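Local coordinates for protein silicatein alpha (PDB 6ZQ3) that belongs to the papain family of cysteine peptidases and, as a silicatein of a marine sponge, is probably involved in forming the silica of its spicules, at residues 154-160 with 203-208; 5-9 with 128-133. All coordinates share one frame; numbering follows the deposited sequence.

Interaction 1: 154-160 with 203-208; sequences DSSRCSS and KYNQCG
The side-chain amide of Gln206 reaches across to 154-160 and is used at both ends. Its NE2 donates to Asp154 OD1 at 2.8 Å, a fairly straight bond that stays close to the amide plane but meets the carboxylate on the anti side, tilted well out of its plane. Its OE1 takes the backbone N of Ser155 at 2.9 Å, the donor standing above the carbonyl plane. Two bonds thus fix the rotation of the amide, which Gln206 delivers on an extended chain with CG anti to the backbone N (chi1 -169°). Asp154 OD2 forms a long salt bridge to Lys203 NZ at 3.6 Å. Next comes the covalent link: Cys158 SG and Cys207 SG are joined at 2.0 Å, with a C-S-S-C torsion of 108°. Beyond it Ser159 O lies 3.3 Å from Cys207 CA, a CA-H...O contact, and Ser160 OG makes a weak hydrogen bond to Asn205 O. Asn205 turns its amide to Ala210 and Ser211. Such a disulfide clamp between surface loops is a feature of the beta-rich domain of papain-family enzymes. It ties the loop between strands 152-153 and 165-173 to the one after strand 196-200, where Cys207 packs on Met199 and Gln206 on Ala200.

Interaction 2: 5-9 with 128-133; sequences TVDWR and VANVGP
Trp8, where strand 6-7 runs into a 3-10 turn, faces the end of helix 121-130 and the residues that follow it, with the CA atoms of Val6 and Ala129 6.7 Å apart and those of Trp8 and Pro133 7.1 Å. The indole is the main link. It is swung with CG opposite the carbonyl carbon and beside the backbone N (chi1 -80°), which carries NE1 to Val128 O. That bond is 2.7 Å long, with the acceptor in the ring plane and the N-H...O angle at 147°, so a carbonyl near the end of the helix is given a partner from the side chain. Ala129 O lies at the same edge, 3.3 Å from Trp8 CZ2. Gly132, with positive phi (150°), is where the chain leaves the helix, and its CA is 3.6 Å from Trp8 NE1. Pro133 follows, its CD over one ring face in a CH-pi contact 4.0 Å from the centroid of the five-membered ring. Ala13 and Val14 also pack on Trp8. Two residues before it, Val6 CG2 lies 4.3 Å from Ala129 CA, a looser apolar contact. The result joins the N-terminal strand, paired with strand 165-173, to the C-terminal end of helix 121-130 and the turn into strand 134-138, in the beta-rich domain of the papain-like fold.

How the interactions relate
Interactions 1 and 2 are separate: their centres lie 22 Å apart, their nearest atoms about 12 Å. Along the chain they come in series, 5-9 with 128-133 closing before 154-160 with 203-208 opens. The mixed sheet connects them. Strand 165-173 pairs with strands 6-7 and 134-138 beside interaction 2, and through strand 180-184 the sheet continues to strand 196-200, which leads toward 203-208. Interaction 1 is a disulfide-linked loop pair, its centre about 19 Å from the centre of the chain; interaction 2 rests mainly on one indole, its centre about 13 Å from that point. In papain-like enzymes the active-site cleft lies between a helical and a beta-rich domain, and both contacts probably belong to the latter.

Interaction 1: 154-160 with 203-208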
ATOM      1  N   ASP A 154       5.469 -15.401  10.859  1.00 59.38           N
ATOM      2  CA  ASP A 154       4.796 -15.617  12.129  1.00 59.03           C
ATOM      3  C   ASP A 154       5.843 -15.359  13.187  1.00 62.01           C
ATOM      4  O   ASP A 154       6.509 -16.277  13.650  1.00 71.90           O
ATOM      5  CB  ASP A 154       4.279 -17.052  12.177  1.00 62.32           C
ATOM      6  CG  ASP A 154       3.208 -17.272  13.230  1.00 61.34           C
ATOM      7  OD1 ASP A 154       3.017 -16.445  14.153  1.00 57.75           O
ATOM      8  OD2 ASP A 154       2.549 -18.313  13.113  1.00 67.18           O
ATOM      9  N   SER A 155       6.014 -14.084  13.510  1.00 64.94           N
ATOM     10  CA  SER A 155       7.141 -13.602  14.281  1.00 67.55           C
ATOM     11  C   SER A 155       6.751 -13.458  15.751  1.00 67.37           C
ATOM     12  O   SER A 155       5.677 -12.965  16.088  1.00 65.30           O
ATOM     13  CB  SER A 155       7.617 -12.253  13.713  1.00 72.76           C
ATOM     14  OG  SER A 155       8.693 -11.679  14.450  1.00 73.69           O
ATOM     15  N   SER A 156       7.655 -13.890  16.614  1.00 68.06           N
ATOM     16  CA  SER A 156       7.491 -13.794  18.053  1.00 73.30           C
ATOM     17  C   SER A 156       7.912 -12.405  18.556  1.00 73.74           C
ATOM     18  O   SER A 156       7.359 -11.902  19.523  1.00 69.81           O
ATOM     19  CB  SER A 156       8.345 -14.882  18.733  1.00 75.27           C
ATOM     20  OG  SER A 156       8.521 -16.010  17.875  1.00 73.92           O
ATOM     21  N   ARG A 157       8.892 -11.794  17.887  1.00 80.44           N
ATOM     22  CA  ARG A 157       9.469 -10.506  18.324  1.00 80.38           C
ATOM     23  C   ARG A 157       8.756  -9.231  17.774  1.00 72.84           C
ATOM     24  O   ARG A 157       9.175  -8.119  18.072  1.00 66.33           O
ATOM     25  CB  ARG A 157      10.975 -10.485  17.975  1.00 75.18           C
ATOM     26  N   CYS A 158       7.680  -9.412  17.001  1.00 73.80           N
ATOM     27  CA  CYS A 158       6.980  -8.324  16.286  1.00 68.14           C
ATOM     28  C   CYS A 158       6.204  -7.455  17.272  1.00 70.23           C
ATOM     29  O   CYS A 158       5.509  -7.976  18.154  1.00 72.82           O
ATOM     30  CB  CYS A 158       5.984  -8.901  15.256  1.00 62.66           C
ATOM     31  SG  CYS A 158       6.214  -8.246  13.601  1.00 69.18           S
ATOM     32  N   SER A 159       6.309  -6.142  17.101  1.00 67.29           N
ATOM     33  CA  SER A 159       5.522  -5.172  17.868  1.00 64.14           C
ATOM     34  C   SER A 159       4.231  -4.799  17.124  1.00 61.23           C
ATOM     35  O   SER A 159       4.168  -4.849  15.896  1.00 60.03           O
ATOM     36  CB  SER A 159       6.357  -3.927  18.118  1.00 64.89           C
ATOM     37  OG  SER A 159       5.674  -3.033  18.964  1.00 79.13           O
ATOM     38  N   SER A 160       3.206  -4.420  17.873  1.00 62.54           N
ATOM     39  CA  SER A 160       1.906  -4.079  17.292  1.00 66.84           C
ATOM     40  C   SER A 160       1.591  -2.588  17.377  1.00 68.00           C
ATOM     41  O   SER A 160       0.434  -2.214  17.304  1.00 67.76           O
ATOM     42  CB  SER A 160       0.785  -4.853  17.996  1.00 67.07           C
ATOM     43  OG  SER A 160       1.175  -6.183  18.266  1.00 76.19           O
ATOM     44  N   LYS A 203      -3.839 -13.426  14.607  1.00 61.77           N
ATOM     45  CA  LYS A 203      -2.974 -13.687  15.730  1.00 59.48           C
ATOM     46  C   LYS A 203      -2.901 -12.400  16.515  1.00 55.20           C
ATOM     47  O   LYS A 203      -1.839 -11.844  16.730  1.00 58.19           O
ATOM     48  CB  LYS A 203      -1.602 -14.162  15.253  1.00 63.50           C
ATOM     49  CG  LYS A 203      -1.598 -15.553  14.630  1.00 68.52           C
ATOM     50  CD  LYS A 203      -2.122 -16.603  15.606  1.00 74.25           C
ATOM     51  CE  LYS A 203      -1.799 -18.027  15.180  1.00 76.65           C
ATOM     52  NZ  LYS A 203      -0.338 -18.322  15.297  1.00 83.27           N
ATOM     53  N   TYR A 204      -4.061 -11.909  16.927  1.00 57.70           N
ATOM     54  CA  TYR A 204      -4.139 -10.752  17.804  1.00 53.98           C
ATOM     55  C   TYR A 204      -3.305  -9.584  17.264  1.00 49.86           C
ATOM     56  O   TYR A 204      -2.587  -8.912  18.006  1.00 49.24           O
ATOM     57  CB  TYR A 204      -3.679 -11.160  19.206  1.00 58.89           C
ATOM     58  CG  TYR A 204      -4.181 -10.269  20.316  1.00 60.40           C
ATOM     59  CD1 TYR A 204      -5.513 -10.320  20.720  1.00 58.96           C
ATOM     60  CD2 TYR A 204      -3.309  -9.402  20.984  1.00 62.86           C
ATOM     61  CE1 TYR A 204      -5.977  -9.516  21.750  1.00 70.09           C
ATOM     62  CE2 TYR A 204      -3.748  -8.595  22.018  1.00 71.10           C
ATOM     63  CZ  TYR A 204      -5.085  -8.643  22.399  1.00 79.43           C
ATOM     64  OH  TYR A 204      -5.526  -7.822  23.427  1.00 85.13           O
ATOM     65  N   ASN A 205      -3.420  -9.354  15.960  1.00 47.49           N
ATOM     66  CA  ASN A 205      -2.815  -8.212  15.299  1.00 45.95           C
ATOM     67  C   ASN A 205      -1.298  -8.235  15.358  1.00 45.57           C
ATOM     68  O   ASN A 205      -0.656  -7.260  15.770  1.00 44.72           O
ATOM     69  CB  ASN A 205      -3.358  -6.885  15.863  1.00 48.12           C
ATOM     70  CG  ASN A 205      -2.898  -5.684  15.051  1.00 47.99           C
ATOM     71  OD1 ASN A 205      -2.800  -5.759  13.827  1.00 44.84           O
ATOM     72  ND2 ASN A 205      -2.581  -4.585  15.730  1.00 49.44           N
ATOM     73  N   GLN A 206      -0.743  -9.358  14.913  1.00 44.69           N
ATOM     74  CA  GLN A 206       0.679  -9.564  14.876  1.00 45.75           C
ATOM     75  C   GLN A 206       1.320  -8.590  13.875  1.00 47.34           C
ATOM     76  O   GLN A 206       0.812  -8.439  12.768  1.00 49.17           O
ATOM     77  CB  GLN A 206       0.958 -11.016  14.474  1.00 48.93           C
ATOM     78  CG  GLN A 206       2.400 -11.437  14.664  1.00 48.84           C
ATOM     79  CD  GLN A 206       2.672 -12.801  14.089  1.00 51.36           C
ATOM     80  OE1 GLN A 206       3.403 -12.934  13.111  1.00 51.46           O
ATOM     81  NE2 GLN A 206       2.084 -13.825  14.686  1.00 58.19           N
ATOM     82  N   CYS A 207       2.412  -7.933  14.294  1.00 46.96           N
ATOM     83  CA  CYS A 207       3.159  -6.934  13.506  1.00 47.93           C
ATOM     84  C   CYS A 207       2.396  -5.611  13.272  1.00 50.08           C
ATOM     85  O   CYS A 207       2.839  -4.727  12.496  1.00 43.97           O
ATOM     86  CB  CYS A 207       3.641  -7.550  12.184  1.00 53.80           C
ATOM     87  SG  CYS A 207       4.693  -9.006  12.456  1.00 60.13           S
ATOM     88  N   GLY A 208       1.268  -5.482  13.968  1.00 46.61           N
ATOM     89  CA  GLY A 208       0.432  -4.300  13.895  1.00 51.13           C
ATOM     90  C   GLY A 208      -0.146  -4.100  12.520  1.00 50.17           C
ATOM     91  O   GLY A 208      -0.234  -2.970  12.056  1.00 48.76           O
TER

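Interaction 2: 5-9 with 128-133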
ATOM      1  N   THR A   5     -11.163 -17.127   1.015  1.00 84.61           N
ATOM      2  CA  THR A   5      -9.939 -16.549   0.486  1.00 81.28           C
ATOM      3  C   THR A   5     -10.250 -15.654  -0.700  1.00 75.14           C
ATOM      4  O   THR A   5     -11.018 -16.049  -1.579  1.00 69.83           O
ATOM      5  CB  THR A   5      -8.956 -17.631   0.018  1.00 83.75           C
ATOM      6  OG1 THR A   5      -7.807 -17.008  -0.573  1.00 88.86           O
ATOM      7  CG2 THR A   5      -9.610 -18.554  -1.015  1.00 91.16           C
ATOM      8  N   VAL A   6      -9.653 -14.457  -0.709  1.00 67.55           N
ATOM      9  CA  VAL A   6      -9.683 -13.588  -1.880  1.00 63.37           C
ATOM     10  C   VAL A   6      -8.259 -13.324  -2.341  1.00 57.66           C
ATOM     11  O   VAL A   6      -7.320 -13.445  -1.579  1.00 53.51           O
ATOM     12  CB  VAL A   6     -10.355 -12.208  -1.630  1.00 66.93           C
ATOM     13  CG1 VAL A   6     -11.111 -11.749  -2.876  1.00 65.06           C
ATOM     14  CG2 VAL A   6     -11.309 -12.258  -0.458  1.00 71.78           C
ATOM     15  N   ASP A   7      -8.127 -12.971  -3.612  1.00 55.95           N
ATOM     16  CA  ASP A   7      -6.947 -12.318  -4.128  1.00 50.36           C
ATOM     17  C   ASP A   7      -7.462 -11.410  -5.226  1.00 49.33           C
ATOM     18  O   ASP A   7      -8.114 -11.887  -6.167  1.00 48.27           O
ATOM     19  CB  ASP A   7      -5.987 -13.360  -4.676  1.00 51.78           C
ATOM     20  CG  ASP A   7      -4.796 -12.754  -5.384  1.00 50.98           C
ATOM     21  OD1 ASP A   7      -4.803 -11.550  -5.704  1.00 54.12           O
ATOM     22  OD2 ASP A   7      -3.838 -13.498  -5.635  1.00 55.77           O
ATOM     23  N   TRP A   8      -7.188 -10.109  -5.120  1.00 48.14           N
ATOM     24  CA  TRP A   8      -7.824  -9.131  -6.013  1.00 48.27           C
ATOM     25  C   TRP A   8      -7.263  -9.127  -7.436  1.00 52.30           C
ATOM     26  O   TRP A   8      -7.795  -8.427  -8.310  1.00 47.38           O
ATOM     27  CB  TRP A   8      -7.774  -7.733  -5.410  1.00 52.85           C
ATOM     28  CG  TRP A   8      -8.835  -7.538  -4.405  1.00 52.76           C
ATOM     29  CD1 TRP A   8      -8.686  -7.406  -3.062  1.00 51.49           C
ATOM     30  CD2 TRP A   8     -10.236  -7.496  -4.661  1.00 54.65           C
ATOM     31  NE1 TRP A   8      -9.909  -7.274  -2.465  1.00 49.30           N
ATOM     32  CE2 TRP A   8     -10.878  -7.326  -3.429  1.00 49.36           C
ATOM     33  CE3 TRP A   8     -11.010  -7.572  -5.824  1.00 54.91           C
ATOM     34  CZ2 TRP A   8     -12.259  -7.237  -3.319  1.00 53.46           C
ATOM     35  CZ3 TRP A   8     -12.381  -7.473  -5.714  1.00 54.45           C
ATOM     36  CH2 TRP A   8     -12.995  -7.312  -4.469  1.00 52.97           C
ATOM     37  N   ARG A   9      -6.216  -9.921  -7.691  1.00 51.54           N
ATOM     38  CA  ARG A   9      -5.842 -10.196  -9.074  1.00 51.00           C
ATOM     39  C   ARG A   9      -6.935 -10.972  -9.795  1.00 51.98           C
ATOM     40  O   ARG A   9      -6.995 -10.975 -11.025  1.00 57.46           O
ATOM     41  CB  ARG A   9      -4.556 -10.967  -9.153  1.00 51.18           C
ATOM     42  CG  ARG A   9      -3.355 -10.136  -8.793  1.00 52.50           C
ATOM     43  CD  ARG A   9      -2.114 -11.000  -8.783  1.00 53.47           C
ATOM     44  NE  ARG A   9      -2.208 -12.048  -7.767  1.00 55.56           N
ATOM     45  CZ  ARG A   9      -1.202 -12.838  -7.415  1.00 57.47           C
ATOM     46  NH1 ARG A   9      -0.013 -12.713  -8.007  1.00 58.40           N
ATOM     47  NH2 ARG A   9      -1.386 -13.746  -6.460  1.00 54.64           N
ATOM     48  N   VAL A 128     -11.265  -5.716   3.071  1.00 50.55           N
ATOM     49  CA  VAL A 128     -10.504  -6.340   1.992  1.00 53.28           C
ATOM     50  C   VAL A 128     -11.405  -7.174   1.083  1.00 53.58           C
ATOM     51  O   VAL A 128     -11.242  -7.171  -0.145  1.00 52.30           O
ATOM     52  CB  VAL A 128      -9.345  -7.204   2.537  1.00 53.50           C
ATOM     53  CG1 VAL A 128      -8.617  -7.867   1.394  1.00 58.55           C
ATOM     54  CG2 VAL A 128      -8.362  -6.361   3.352  1.00 52.84           C
ATOM     55  N   ALA A 129     -12.346  -7.887   1.691  1.00 49.03           N
ATOM     56  CA  ALA A 129     -13.302  -8.700   0.940  1.00 51.66           C
ATOM     57  C   ALA A 129     -14.301  -7.861   0.156  1.00 51.73           C
ATOM     58  O   ALA A 129     -14.518  -8.084  -1.025  1.00 56.76           O
ATOM     59  CB  ALA A 129     -14.056  -9.617   1.890  1.00 51.97           C
ATOM     60  N   ASN A 130     -14.903  -6.895   0.832  1.00 54.33           N
ATOM     61  CA  ASN A 130     -16.049  -6.153   0.309  1.00 57.04           C
ATOM     62  C   ASN A 130     -15.722  -4.853  -0.435  1.00 57.22           C
ATOM     63  O   ASN A 130     -16.534  -4.371  -1.225  1.00 66.26           O
ATOM     64  CB  ASN A 130     -17.030  -5.867   1.458  1.00 55.46           C
ATOM     65  N   VAL A 131     -14.544  -4.277  -0.198  1.00 60.29           N
ATOM     66  CA  VAL A 131     -14.185  -2.992  -0.833  1.00 56.20           C
ATOM     67  C   VAL A 131     -13.004  -3.126  -1.816  1.00 56.59           C
ATOM     68  O   VAL A 131     -13.093  -2.699  -2.982  1.00 53.57           O
ATOM     69  CB  VAL A 131     -13.867  -1.906   0.219  1.00 54.86           C
ATOM     70  CG1 VAL A 131     -13.774  -0.555  -0.454  1.00 58.96           C
ATOM     71  CG2 VAL A 131     -14.920  -1.874   1.336  1.00 53.68           C
ATOM     72  N   GLY A 132     -11.905  -3.724  -1.354  1.00 51.82           N
ATOM     73  CA  GLY A 132     -10.700  -3.774  -2.166  1.00 47.70           C
ATOM     74  C   GLY A 132      -9.398  -3.804  -1.382  1.00 47.93           C
ATOM     75  O   GLY A 132      -9.386  -3.953  -0.140  1.00 46.26           O
ATOM     76  N   PRO A 133      -8.276  -3.688  -2.115  1.00 44.09           N
ATOM     77  CA  PRO A 133      -6.954  -3.682  -1.503  1.00 42.38           C
ATOM     78  C   PRO A 133      -6.816  -2.541  -0.502  1.00 42.97           C
ATOM     79  O   PRO A 133      -7.215  -1.414  -0.806  1.00 49.90           O
ATOM     80  CB  PRO A 133      -6.022  -3.470  -2.694  1.00 42.03           C
ATOM     81  CG  PRO A 133      -6.776  -3.996  -3.874  1.00 40.67           C
ATOM     82  CD  PRO A 133      -8.214  -3.730  -3.588  1.00 40.03           C
TER